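Local coordinates for actibind (PDB 3D3Z), which cleaves RNA as a T2-family ribonuclease, probably without strict base specificity but with a preference for adenylic acid, at residues L30-F35 and K148-Y153; T76-A81 and Y131-V136; E93-Y98 and S106-E111. One frame throughout, in Å; residues are numbered along the deposited sequence. Where two conformers were deposited one is given.

Interaction 1. Residues L30-F35 and K148-Y153. With D3Z (1-(5-deoxy-beta-L-xylofuranosyl)pyrimidine-2,4(1H,3H)-dione), chain E.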
loop_
_atom_site.group_PDB
_atom_site.type_symbol
_atom_site.label_atom_id
_atom_site.label_comp_id
_atom_site.label_asym_id
_atom_site.label_seq_id
_atom_site.Cartn_x
_atom_site.Cartn_y
_atom_site.Cartn_z
ATOM N N LEU A 30 -3.379 8.799 0.731
ATOM C CA LEU A 30 -2.639 7.613 1.141
ATOM C C LEU A 30 -2.877 6.518 0.113
ATOM O O LEU A 30 -3.988 6.111 -0.084
ATOM C CB LEU A 30 -3.085 7.116 2.534
ATOM C CG LEU A 30 -2.497 7.786 3.777
ATOM C CD1 LEU A 30 -1.054 7.317 3.961
ATOM C CD2 LEU A 30 -2.535 9.226 3.732
ATOM N N LEU A 31 -1.794 6.023 -0.475
ATOM C CA LEU A 31 -1.839 5.023 -1.539
ATOM C C LEU A 31 -1.408 3.678 -1.014
ATOM O O LEU A 31 -0.267 3.519 -0.631
ATOM C CB LEU A 31 -0.931 5.433 -2.717
ATOM C CG LEU A 31 -1.335 6.619 -3.595
ATOM C CD1 LEU A 31 -1.512 7.994 -2.852
ATOM C CD2 LEU A 31 -0.284 6.732 -4.674
ATOM N N GLN A 32 -2.327 2.725 -1.018
ATOM C CA GLN A 32 -1.980 1.329 -0.778
ATOM C C GLN A 32 -1.652 0.717 -2.143
ATOM O O GLN A 32 -2.501 0.567 -3.008
ATOM C CB GLN A 32 -3.078 0.550 -0.076
ATOM C CG GLN A 32 -2.581 -0.711 0.689
ATOM C CD GLN A 32 -2.085 -1.849 -0.205
ATOM O OE1 GLN A 32 -2.873 -2.551 -0.861
ATOM N NE2 GLN A 32 -0.762 -2.139 -0.123
ATOM N N THR A 33 -0.378 0.367 -2.312
ATOM C CA THR A 33 0.128 -0.064 -3.634
ATOM C C THR A 33 0.437 -1.564 -3.621
ATOM O O THR A 33 0.834 -2.122 -2.589
ATOM C CB THR A 33 1.355 0.743 -4.046
ATOM O OG1 THR A 33 2.399 0.540 -3.091
ATOM C CG2 THR A 33 0.989 2.198 -4.079
ATOM N N GLN A 34 0.211 -2.213 -4.764
ATOM C CA GLN A 34 0.383 -3.637 -4.906
ATOM C C GLN A 34 1.143 -4.056 -6.182
ATOM O O GLN A 34 1.174 -3.331 -7.165
ATOM C CB GLN A 34 -1.002 -4.291 -4.903
ATOM C CG GLN A 34 -1.823 -4.008 -3.681
ATOM C CD GLN A 34 -3.172 -4.694 -3.701
ATOM O OE1 GLN A 34 -3.420 -5.591 -4.539
ATOM N NE2 GLN A 34 -4.006 -4.373 -2.709
ATOM N N PHE A 35 1.727 -5.251 -6.165
ATOM C CA PHE A 35 2.402 -5.823 -7.316
ATOM C C PHE A 35 1.768 -7.120 -7.783
ATOM O O PHE A 35 1.287 -7.861 -6.970
ATOM C CB PHE A 35 3.791 -6.275 -6.886
ATOM C CG PHE A 35 4.781 -5.186 -6.821
ATOM C CD1 PHE A 35 4.896 -4.290 -7.856
ATOM C CD2 PHE A 35 5.667 -5.094 -5.752
ATOM C CE1 PHE A 35 5.849 -3.326 -7.824
ATOM C CE2 PHE A 35 6.619 -4.111 -5.731
ATOM C CZ PHE A 35 6.706 -3.235 -6.760
ATOM N N LYS A 148 -5.089 -6.298 3.380
ATOM C CA LYS A 148 -6.061 -7.389 3.560
ATOM C C LYS A 148 -7.460 -7.021 3.069
ATOM O O LYS A 148 -8.245 -7.892 2.718
ATOM C CB LYS A 148 -6.131 -7.853 5.012
ATOM C CG LYS A 148 -4.922 -8.648 5.437
ATOM C CD LYS A 148 -4.898 -8.788 6.909
ATOM C CE LYS A 148 -3.949 -9.827 7.304
ATOM N NZ LYS A 148 -4.100 -10.161 8.742
ATOM N N THR A 149 -7.777 -5.750 3.031
ATOM C CA THR A 149 -9.119 -5.370 2.630
ATOM C C THR A 149 -9.225 -5.190 1.099
ATOM O O THR A 149 -10.293 -4.838 0.591
ATOM C CB THR A 149 -9.575 -4.057 3.319
ATOM O OG1 THR A 149 -8.777 -2.971 2.868
ATOM C CG2 THR A 149 -9.518 -4.144 4.880
ATOM N N LEU A 150 -8.113 -5.369 0.385
ATOM C CA LEU A 150 -8.005 -4.991 -1.041
ATOM C C LEU A 150 -7.514 -6.174 -1.842
ATOM O O LEU A 150 -6.416 -6.122 -2.385
ATOM C CB LEU A 150 -7.012 -3.823 -1.166
ATOM C CG LEU A 150 -7.479 -2.511 -0.569
ATOM C CD1 LEU A 150 -6.331 -1.534 -0.439
ATOM C CD2 LEU A 150 -8.604 -1.924 -1.414
ATOM N N ASP A 151 -8.303 -7.251 -1.848
ATOM C CA ASP A 151 -7.956 -8.491 -2.524
ATOM C C ASP A 151 -8.289 -8.335 -4.037
ATOM O O ASP A 151 -9.332 -8.764 -4.523
ATOM C CB ASP A 151 -8.676 -9.675 -1.896
ATOM C CG ASP A 151 -8.314 -11.004 -2.530
ATOM O OD1 ASP A 151 -7.524 -11.085 -3.497
ATOM O OD2 ASP A 151 -8.869 -12.020 -2.067
ATOM N N SER A 152 -7.351 -7.706 -4.723
ATOM C CA SER A 152 -7.323 -7.491 -6.171
ATOM C C SER A 152 -7.561 -8.762 -6.979
ATOM O O SER A 152 -8.382 -8.762 -7.897
ATOM C CB SER A 152 -5.949 -6.873 -6.511
ATOM O OG SER A 152 -5.812 -5.633 -5.861
ATOM N N TYR A 153 -6.857 -9.847 -6.669
ATOM C CA TYR A 153 -7.039 -11.094 -7.412
ATOM C C TYR A 153 -8.492 -11.562 -7.428
ATOM O O TYR A 153 -9.011 -11.924 -8.495
ATOM C CB TYR A 153 -6.178 -12.220 -6.891
ATOM C CG TYR A 153 -6.251 -13.443 -7.770
ATOM C CD1 TYR A 153 -5.279 -13.658 -8.734
ATOM C CD2 TYR A 153 -7.322 -14.364 -7.687
ATOM C CE1 TYR A 153 -5.314 -14.746 -9.552
ATOM C CE2 TYR A 153 -7.374 -15.474 -8.543
ATOM C CZ TYR A 153 -6.360 -15.643 -9.477
ATOM O OH TYR A 153 -6.334 -16.713 -10.344
HETATM N N1 D3Z E . 10.978 -4.003 -6.107
HETATM C C2 D3Z E . 11.485 -4.802 -5.064
HETATM N N3 D3Z E . 10.806 -5.876 -4.672
HETATM C C4 D3Z E . 9.644 -6.218 -5.230
HETATM C C5 D3Z E . 9.145 -5.443 -6.244
HETATM C C6 D3Z E . 9.830 -4.319 -6.685
HETATM O O2 D3Z E . 12.565 -4.529 -4.499
HETATM O O4 D3Z E . 8.999 -7.228 -4.879
HETATM C "C1'" D3Z E . 11.684 -2.825 -6.546
HETATM C "C2'" D3Z E . 12.521 -2.387 -5.362
HETATM O "O2'" D3Z E . 13.918 -2.585 -5.651
HETATM C "C3'" D3Z E . 12.118 -0.951 -5.076
HETATM C "C4'" D3Z E . 11.081 -0.568 -6.116
HETATM O "O3'" D3Z E . 11.542 -0.841 -3.785
HETATM O "O4'" D3Z E . 10.756 -1.768 -6.845
HETATM C "C5'" D3Z E . 9.869 0.047 -5.426
HETATM O O HOH W 1 -4.344 -8.157 -3.227
#
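The carboxamide of Q34 is the flat group that meets K148-Y153, held at its rim by two N-H bonds and from above by a hydroxyl. Q34 NE2 sends one hydrogen to the backbone O of L150, 3.0 Å away and nearly straight at 170°; that oxygen receives it in the carbonyl plane, on a lone pair. The other hydrogen goes to OE1 of Q32, 2.8 Å from Q34 NE2, almost in line with the Q32 C=O and within the amide plane of Q34. On the oxygen side, S152 OG donates to Q34 OE1 at 2.7 Å, coming from above the amide plane rather than along a lone pair. Water 1 lies within 3.0 Å of both Q34 OE1 and L150 O. With both amide hydrogens committed, the rotation of the buried carboxamide is fixed, and the extended chain beyond CG (chi2 -179°) carries it straight across to the turn. Strand 29-35 runs through the antiparallel sheet of this RNase T2 fold, and these bonds tie it to the connection between helices 134-147 and 152-158, where D151 forms an inverse gamma turn and caps the second helix. The side chains of Q32 and L150 run antiparallel alongside one another, L150 CD1 coming within 3.6 Å of Q32 OE1, while the bend at chi2 of Q32 brings its OE1 to Q34 NE2. Elsewhere, Q32 NE2 donates to G52 O on the neighbouring strand, and S152 OG is also bonded to Y201 OH. At the strand end the F35 ring stacks with H51, a predicted active-site residue, and lies obliquely against C5 and C6 of the D3Z uracil.

Interaction 2. Residues T76-A81 and Y131-V136. With NAG (2-acetamido-2-deoxy-beta-D-glucopyranose), chain B; NAG (2-acetamido-2-deoxy-beta-D-glucopyranose), chain C; NAG (2-acetamido-2-deoxy-beta-D-glucopyranose), chain D.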
loop_
_atom_site.group_PDB
_atom_site.type_symbol
_atom_site.label_atom_id
_atom_site.label_comp_id
_atom_site.label_asym_id
_atom_site.label_seq_id
_atom_site.Cartn_x
_atom_site.Cartn_y
_atom_site.Cartn_z
ATOM N N THR A 76 13.735 -6.016 10.186
ATOM C CA THR A 76 13.448 -7.361 10.641
ATOM C C THR A 76 13.712 -7.478 12.180
ATOM O O THR A 76 12.952 -8.036 12.948
ATOM C CB THR A 76 14.334 -8.350 9.857
ATOM O OG1 THR A 76 13.926 -8.303 8.485
ATOM C CG2 THR A 76 14.187 -9.801 10.388
ATOM N N SER A 77 14.845 -6.955 12.607
ATOM C CA SER A 77 15.148 -6.888 14.034
ATOM C C SER A 77 14.183 -6.039 14.858
ATOM O O SER A 77 13.867 -6.413 15.992
ATOM C CB SER A 77 16.534 -6.312 14.219
ATOM O OG SER A 77 17.459 -7.219 13.635
ATOM N N ILE A 78 13.694 -4.940 14.287
ATOM C CA ILE A 78 12.742 -4.081 14.992
ATOM C C ILE A 78 11.451 -4.865 15.211
ATOM O O ILE A 78 10.912 -4.910 16.329
ATOM C CB ILE A 78 12.487 -2.793 14.241
ATOM C CG1 ILE A 78 13.706 -1.858 14.318
ATOM C CG2 ILE A 78 11.291 -2.136 14.792
ATOM C CD1 ILE A 78 13.716 -0.740 13.377
ATOM N N LEU A 79 10.994 -5.556 14.168
ATOM C CA LEU A 79 9.768 -6.341 14.276
ATOM C C LEU A 79 9.916 -7.496 15.266
ATOM O O LEU A 79 8.996 -7.766 16.043
ATOM C CB LEU A 79 9.301 -6.910 12.912
ATOM C CG LEU A 79 8.888 -5.812 11.870
ATOM C CD1 LEU A 79 8.495 -6.428 10.475
ATOM C CD2 LEU A 79 7.801 -4.849 12.316
ATOM N N GLU A 80 11.050 -8.182 15.218
ATOM C CA GLU A 80 11.317 -9.268 16.159
ATOM C C GLU A 80 11.351 -8.800 17.604
ATOM O O GLU A 80 10.731 -9.395 18.448
ATOM C CB GLU A 80 12.624 -9.938 15.831
ATOM C CG GLU A 80 12.515 -10.823 14.560
ATOM C CD GLU A 80 13.840 -11.212 13.935
ATOM O OE1 GLU A 80 14.884 -10.521 14.159
ATOM O OE2 GLU A 80 13.827 -12.209 13.166
ATOM N N ALA A 81 12.061 -7.711 17.861
ATOM C CA ALA A 81 12.114 -7.101 19.190
ATOM C C ALA A 81 10.740 -6.703 19.733
ATOM O O ALA A 81 10.507 -6.757 20.931
ATOM C CB ALA A 81 13.066 -5.936 19.172
ATOM N N TYR A 131 7.487 3.747 22.861
ATOM C CA TYR A 131 8.794 3.086 22.986
ATOM C C TYR A 131 9.567 3.133 21.657
ATOM O O TYR A 131 8.974 3.174 20.602
ATOM C CB TYR A 131 8.646 1.647 23.496
ATOM C CG TYR A 131 7.961 0.699 22.557
ATOM C CD1 TYR A 131 8.661 0.115 21.485
ATOM C CD2 TYR A 131 6.624 0.368 22.718
ATOM C CE1 TYR A 131 8.024 -0.744 20.591
ATOM C CE2 TYR A 131 6.010 -0.475 21.862
ATOM C CZ TYR A 131 6.699 -1.012 20.788
ATOM O OH TYR A 131 6.073 -1.868 19.949
ATOM N N ALA A 132 10.891 3.172 21.734
ATOM C CA ALA A 132 11.756 3.278 20.556
ATOM C C ALA A 132 11.277 2.407 19.345
ATOM O O ALA A 132 11.137 1.161 19.449
ATOM C CB ALA A 132 13.197 2.920 20.922
ATOM N N GLN A 133 11.014 3.081 18.228
ATOM C CA GLN A 133 10.600 2.463 16.933
ATOM C C GLN A 133 9.237 1.788 16.949
ATOM O O GLN A 133 8.924 0.950 16.024
ATOM C CB GLN A 133 11.666 1.487 16.409
ATOM C CG GLN A 133 13.012 2.099 15.975
ATOM C CD GLN A 133 13.977 2.424 17.109
ATOM O OE1 GLN A 133 14.184 1.620 18.001
ATOM N NE2 GLN A 133 14.512 3.625 17.102
ATOM N N GLU A 134 8.399 2.167 17.936
ATOM C CA GLU A 134 7.051 1.615 18.014
ATOM C C GLU A 134 6.310 1.906 16.709
ATOM O O GLU A 134 5.581 1.036 16.207
ATOM C CB GLU A 134 6.201 2.178 19.174
ATOM C CG GLU A 134 4.836 1.588 19.255
ATOM C CD GLU A 134 4.076 2.028 20.513
ATOM O OE1 GLU A 134 4.620 2.879 21.286
ATOM O OE2 GLU A 134 2.943 1.524 20.655
ATOM N N GLU A 135 6.482 3.123 16.196
ATOM C CA GLU A 135 5.767 3.541 14.972
ATOM C C GLU A 135 6.171 2.800 13.678
ATOM O O GLU A 135 5.379 2.743 12.725
ATOM C CB GLU A 135 5.822 5.058 14.782
ATOM C CG GLU A 135 7.051 5.709 14.067
ATOM C CD GLU A 135 8.334 5.657 14.838
ATOM O OE1 GLU A 135 8.373 4.971 15.907
ATOM O OE2 GLU A 135 9.318 6.338 14.410
ATOM N N VAL A 136 7.390 2.253 13.669
ATOM C CA VAL A 136 7.891 1.428 12.570
ATOM C C VAL A 136 7.069 0.149 12.502
ATOM O O VAL A 136 6.530 -0.164 11.480
ATOM C CB VAL A 136 9.403 1.178 12.694
ATOM C CG1 VAL A 136 9.943 0.271 11.533
ATOM C CG2 VAL A 136 10.097 2.480 12.666
HETATM C C1 NAG B . 17.621 -0.793 14.995
HETATM C C2 NAG B . 17.723 -1.163 16.496
HETATM C C3 NAG B . 17.576 0.100 17.336
HETATM C C4 NAG B . 18.499 1.184 16.855
HETATM C C5 NAG B . 18.273 1.436 15.354
HETATM C C6 NAG B . 19.127 2.567 14.782
HETATM C C7 NAG B . 16.879 -3.392 17.067
HETATM C C8 NAG B . 15.777 -4.271 17.590
HETATM N N2 NAG B . 16.676 -2.080 16.902
HETATM O O3 NAG B . 17.773 -0.201 18.708
HETATM O O4 NAG B . 18.171 2.303 17.645
HETATM O O5 NAG B . 18.526 0.225 14.656
HETATM O O6 NAG B . 20.487 2.321 15.053
HETATM O O7 NAG B . 17.948 -3.922 16.778
HETATM C C1 NAG C . 8.396 -8.335 23.517
HETATM C C2 NAG C . 8.032 -7.028 24.233
HETATM C C3 NAG C . 9.059 -6.672 25.311
HETATM C C4 NAG C . 9.457 -7.891 26.167
HETATM C C5 NAG C . 9.669 -9.146 25.314
HETATM C C6 NAG C . 9.856 -10.394 26.169
HETATM C C7 NAG C . 6.608 -5.590 22.873
HETATM C C8 NAG C . 6.460 -4.279 22.162
HETATM N N2 NAG C . 7.822 -5.948 23.277
HETATM O O3 NAG C . 8.502 -5.650 26.115
HETATM O O4 NAG C . 10.652 -7.647 26.892
HETATM O O5 NAG C . 8.528 -9.337 24.517
HETATM O O6 NAG C . 8.619 -10.711 26.778
HETATM O O7 NAG C . 5.632 -6.300 23.010
HETATM C C1 NAG D . 19.336 2.881 18.274
HETATM C C2 NAG D . 18.979 4.184 18.958
HETATM C C3 NAG D . 20.180 4.766 19.712
HETATM C C4 NAG D . 20.805 3.705 20.612
HETATM C C5 NAG D . 21.116 2.509 19.720
HETATM C C6 NAG D . 21.837 1.373 20.435
HETATM C C7 NAG D . 17.219 5.475 17.888
HETATM C C8 NAG D . 16.925 6.543 16.898
HETATM N N2 NAG D . 18.507 5.105 17.954
HETATM O O3 NAG D . 19.796 5.909 20.460
HETATM O O4 NAG D . 21.989 4.198 21.230
HETATM O O5 NAG D . 19.868 2.027 19.255
HETATM O O6 NAG D . 20.949 0.910 21.426
HETATM O O7 NAG D . 16.309 4.997 18.582
#
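Apolar packing joins I78 to Q133 and V136, with both branches of the isoleucine in use. CD1 of I78 rests 3.9 Å from CG of Q133, the two side chains crossing at about a right angle. CG2 of I78, set anti to the backbone N (CG1 at chi1 -72°), lies against CB of Q133 and meets CG1 of V136 at 4.3 Å. No hydrogen bond links T76-A81 directly to Y131-V136, so van der Waals contact alone joins the two segments. Backbone bonds shape the second one: a type II beta turn runs from Y131 to E134, closed by E134 N to Y131 O at 2.9 Å, and Q133 occupies its third position with positive phi (66°). Q133 is also the N-cap residue of helix 134-147, so in this strand-free, helix-and-loop part of the RNase T2 fold the start of that helix packs against helix 75-81. Q133 O, in the turn, accepts from Q82 NE2; one residue into the helix, E135 pairs with R70 in a salt bridge. The sugars are glycan attached to the protein itself, the chain B and chain D NAG linked through O4 and C1. The bend at chi2 of Q133 brings its NE2 to O7 of the chain D NAG, a 2.7 Å hydrogen bond at 152°, and NE2 also bonds Y72 OH. C8 of the chain B NAG sits 3.6 Å from CB of A81, whereas C8 of the chain C NAG comes within 3.3 Å of Y131 OH.

Interaction 3. Residues E93-Y98 and S106-E111. With D3Z (1-(5-deoxy-beta-L-xylofuranosyl)pyrimidine-2,4(1H,3H)-dione), chain E; PO4 (phosphate ion), chain F; EDO (1,2-ethanediol), chain G.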
loop_
_atom_site.group_PDB
_atom_site.type_symbol
_atom_site.label_atom_id
_atom_site.label_comp_id
_atom_site.label_asym_id
_atom_site.label_seq_id
_atom_site.Cartn_x
_atom_site.Cartn_y
_atom_site.Cartn_z
ATOM N N GLU A 93 5.598 -13.650 3.156
ATOM C CA GLU A 93 4.678 -14.258 2.205
ATOM C C GLU A 93 4.040 -13.242 1.220
ATOM O O GLU A 93 4.066 -13.455 0.007
ATOM C CB GLU A 93 3.593 -15.040 2.969
ATOM C CG GLU A 93 2.493 -15.575 2.086
ATOM C CD GLU A 93 2.962 -16.550 0.993
ATOM O OE1 GLU A 93 4.094 -17.008 1.023
ATOM O OE2 GLU A 93 2.192 -16.795 0.088
ATOM N N TYR A 94 3.568 -12.124 1.773
ATOM C CA TYR A 94 2.723 -11.168 1.071
ATOM C C TYR A 94 3.378 -9.821 0.788
ATOM O O TYR A 94 2.830 -9.075 0.024
ATOM C CB TYR A 94 1.357 -10.996 1.762
ATOM C CG TYR A 94 0.424 -12.199 1.713
ATOM C CD1 TYR A 94 -0.366 -12.451 0.607
ATOM C CD2 TYR A 94 0.264 -13.028 2.817
ATOM C CE1 TYR A 94 -1.225 -13.540 0.584
ATOM C CE2 TYR A 94 -0.558 -14.134 2.777
ATOM C CZ TYR A 94 -1.309 -14.376 1.664
ATOM O OH TYR A 94 -2.143 -15.473 1.607
ATOM N N TRP A 95 4.560 -9.568 1.352
ATOM C CA TRP A 95 5.348 -8.383 1.046
ATOM C C TRP A 95 6.778 -8.795 0.598
ATOM O O TRP A 95 7.797 -8.173 0.940
ATOM C CB TRP A 95 5.362 -7.484 2.250
ATOM C CG TRP A 95 5.686 -6.081 1.973
ATOM C CD1 TRP A 95 6.377 -5.572 0.912
ATOM C CD2 TRP A 95 5.356 -4.966 2.808
ATOM N NE1 TRP A 95 6.483 -4.216 1.008
ATOM C CE2 TRP A 95 5.883 -3.813 2.173
ATOM C CE3 TRP A 95 4.678 -4.834 4.051
ATOM C CZ2 TRP A 95 5.708 -2.518 2.711
ATOM C CZ3 TRP A 95 4.491 -3.533 4.578
ATOM C CH2 TRP A 95 5.063 -2.421 3.935
ATOM N N PRO A 96 6.862 -9.796 -0.290
ATOM C CA PRO A 96 8.180 -10.222 -0.705
ATOM C C PRO A 96 8.897 -9.242 -1.672
ATOM O O PRO A 96 8.244 -8.463 -2.423
ATOM C CB PRO A 96 7.887 -11.541 -1.405
ATOM C CG PRO A 96 6.570 -11.314 -2.106
ATOM C CD PRO A 96 5.818 -10.497 -1.043
ATOM N N ASP A 97 10.227 -9.241 -1.594
ATOM C CA ASP A 97 11.048 -8.785 -2.668
ATOM C C ASP A 97 11.137 -9.933 -3.739
ATOM O O ASP A 97 11.488 -11.096 -3.439
ATOM C CB ASP A 97 12.397 -8.281 -2.138
ATOM C CG ASP A 97 13.216 -7.616 -3.179
ATOM O OD1 ASP A 97 13.620 -8.281 -4.140
ATOM O OD2 ASP A 97 13.461 -6.412 -3.045
ATOM N N TYR A 98 10.757 -9.603 -4.979
ATOM C CA TYR A 98 10.732 -10.596 -6.087
ATOM C C TYR A 98 12.043 -11.369 -6.228
ATOM O O TYR A 98 12.048 -12.541 -6.619
ATOM C CB TYR A 98 10.352 -9.931 -7.442
ATOM C CG TYR A 98 11.416 -8.991 -7.950
ATOM C CD1 TYR A 98 12.577 -9.476 -8.569
ATOM C CD2 TYR A 98 11.277 -7.627 -7.796
ATOM C CE1 TYR A 98 13.590 -8.599 -9.017
ATOM C CE2 TYR A 98 12.281 -6.746 -8.230
ATOM C CZ TYR A 98 13.427 -7.238 -8.843
ATOM O OH TYR A 98 14.417 -6.338 -9.229
ATOM N N SER A 106 16.013 -5.199 2.675
ATOM C CA SER A 106 16.342 -3.961 1.940
ATOM C C SER A 106 15.079 -3.293 1.424
ATOM O O SER A 106 14.961 -2.083 1.482
ATOM C CB SER A 106 17.349 -4.156 0.771
ATOM O OG SER A 106 17.137 -5.377 0.059
ATOM N N PHE A 107 14.132 -4.091 0.956
ATOM C CA PHE A 107 12.863 -3.589 0.393
ATOM C C PHE A 107 12.033 -2.922 1.492
ATOM O O PHE A 107 11.485 -1.812 1.307
ATOM C CB PHE A 107 12.084 -4.775 -0.229
ATOM C CG PHE A 107 10.792 -4.408 -0.943
ATOM C CD1 PHE A 107 10.563 -3.193 -1.486
ATOM C CD2 PHE A 107 9.816 -5.355 -1.087
ATOM C CE1 PHE A 107 9.355 -2.897 -2.139
ATOM C CE2 PHE A 107 8.617 -5.095 -1.755
ATOM C CZ PHE A 107 8.378 -3.875 -2.242
ATOM N N TRP A 108 11.903 -3.606 2.629
ATOM C CA TRP A 108 11.157 -3.046 3.783
ATOM C C TRP A 108 11.803 -1.772 4.347
ATOM O O TRP A 108 11.136 -0.764 4.642
ATOM C CB TRP A 108 10.962 -4.121 4.848
ATOM C CG TRP A 108 10.308 -5.342 4.377
ATOM C CD1 TRP A 108 9.369 -5.448 3.358
ATOM C CD2 TRP A 108 10.426 -6.657 4.941
ATOM N NE1 TRP A 108 8.951 -6.761 3.238
ATOM C CE2 TRP A 108 9.563 -7.511 4.207
ATOM C CE3 TRP A 108 11.170 -7.194 6.009
ATOM C CZ2 TRP A 108 9.465 -8.840 4.465
ATOM C CZ3 TRP A 108 11.069 -8.554 6.269
ATOM C CH2 TRP A 108 10.206 -9.355 5.513
ATOM N N GLU A 109 13.140 -1.802 4.451
ATOM C CA GLU A 109 13.896 -0.562 4.745
ATOM C C GLU A 109 13.499 0.533 3.797
ATOM O O GLU A 109 13.191 1.670 4.195
ATOM C CB GLU A 109 15.397 -0.790 4.641
ATOM C CG GLU A 109 15.992 -1.619 5.777
ATOM C CD GLU A 109 17.423 -2.051 5.485
ATOM O OE1 GLU A 109 18.004 -1.425 4.593
ATOM O OE2 GLU A 109 17.930 -3.012 6.124
ATOM N N HIS A 110 13.552 0.234 2.508
ATOM C CA HIS A 110 13.204 1.241 1.476
ATOM C C HIS A 110 11.827 1.852 1.677
ATOM O O HIS A 110 11.644 3.079 1.678
ATOM C CB HIS A 110 13.344 0.640 0.064
ATOM C CG HIS A 110 12.890 1.561 -1.026
ATOM N ND1 HIS A 110 13.621 2.657 -1.419
ATOM C CD2 HIS A 110 11.766 1.566 -1.783
ATOM C CE1 HIS A 110 12.961 3.318 -2.351
ATOM N NE2 HIS A 110 11.845 2.659 -2.618
ATOM N N GLU A 111 10.823 0.997 1.851
ATOM C CA GLU A 111 9.490 1.506 2.033
ATOM C C GLU A 111 9.305 2.383 3.288
ATOM O O GLU A 111 8.717 3.465 3.201
ATOM C CB GLU A 111 8.481 0.384 2.000
ATOM C CG GLU A 111 8.361 -0.230 0.543
ATOM C CD GLU A 111 7.972 0.774 -0.537
ATOM O OE1 GLU A 111 7.054 1.561 -0.250
ATOM O OE2 GLU A 111 8.562 0.763 -1.656
HETATM N N1 D3Z E . 10.978 -4.003 -6.107
HETATM C C2 D3Z E . 11.485 -4.802 -5.064
HETATM N N3 D3Z E . 10.806 -5.876 -4.672
HETATM C C4 D3Z E . 9.644 -6.218 -5.230
HETATM C C5 D3Z E . 9.145 -5.443 -6.244
HETATM C C6 D3Z E . 9.830 -4.319 -6.685
HETATM O O2 D3Z E . 12.565 -4.529 -4.499
HETATM O O4 D3Z E . 8.999 -7.228 -4.879
HETATM C "C1'" D3Z E . 11.684 -2.825 -6.546
HETATM C "C2'" D3Z E . 12.521 -2.387 -5.362
HETATM O "O2'" D3Z E . 13.918 -2.585 -5.651
HETATM C "C3'" D3Z E . 12.118 -0.951 -5.076
HETATM C "C4'" D3Z E . 11.081 -0.568 -6.116
HETATM O "O3'" D3Z E . 11.542 -0.841 -3.785
HETATM O "O4'" D3Z E . 10.756 -1.768 -6.845
HETATM C "C5'" D3Z E . 9.869 0.047 -5.426
HETATM P P PO4 F . 8.551 3.224 -4.298
HETATM O O1 PO4 F . 8.388 4.750 -4.227
HETATM O O2 PO4 F . 7.825 2.791 -5.541
HETATM O O3 PO4 F . 8.026 2.601 -3.023
HETATM O O4 PO4 F . 10.048 3.059 -4.333
HETATM C C1 EDO G . 7.858 -16.581 -1.840
HETATM O O1 EDO G . 7.828 -15.998 -3.157
HETATM C C2 EDO G . 7.306 -15.560 -0.845
HETATM O O2 EDO G . 6.071 -14.972 -1.294
HETATM O O HOH W 2 15.740 -4.989 -1.948
#
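The chain leaves helix 85-94 at W95 and runs extended through P96 and D97 past helix 104-116, CA of D97 lying 6.3 Å from CA of F107. W95, F107 and W108 form an aromatic cluster here, beside the nucleoside pocket of the RNase T2 fold. The indole of W108 turns its edge to one face of W95, planes at 70° and five-membered rings 4.6 Å apart between centroids. That same edge carries the one hydrogen bond between the segments: W108 NE1 donates to W95 O at 2.9 Å, bent and tilted from the carbonyl plane. W95 in turn presents its own edge to F107 in an offset edge-to-face pair with planes at 87°, CD1 of W95 lying 3.5 Å from CE2 of F107. The side chain of F107 extends from the helix with CG anti to the backbone N (chi1 -176°), which carries its ring to the ligand; N3 of the D3Z uracil sits over the ring centre. E111, predicted to belong to the active site, packs CB and CG on W95 CZ2, while its carboxylate accepts a bond from W54 NE1. On the loop side, Y98 N donates to D3Z O4 at 3.0 Å, and D97 OD2 lies 2.5 Å from D3Z O2. D97 OD1 accepts from E99 N, and water 2 joins D97 OD2 to S106 OG. Beyond the base lies a phosphate, probably from the crystallisation liquor and also bonded by H115 and K114; H110 NE2 donates to its O4 in a short 2.5 Å bond, at the imidazole edge.

In the fold
Interactions 1 and 3 both contribute to the D3Z pocket: F35 CE2 lies 3.9 Å from F107 CZ, and both rings touch the ligand. Their centres are 15 Å apart. H51, a predicted active-site residue, adjoins both: it stacks on F35, and the side chain of E111 is about 4 Å from that of H51. Interaction 2 is more remote, its centre 24 Å from that of interaction 1 and its nearest atoms about 12 Å away, but it meets interaction 3 where T76 OG1 packs 3.6 Å from W108 CZ3. Along the chain the contacts are nested: interaction 3 falls within the loop closed by interaction 2, which falls within that closed by interaction 1.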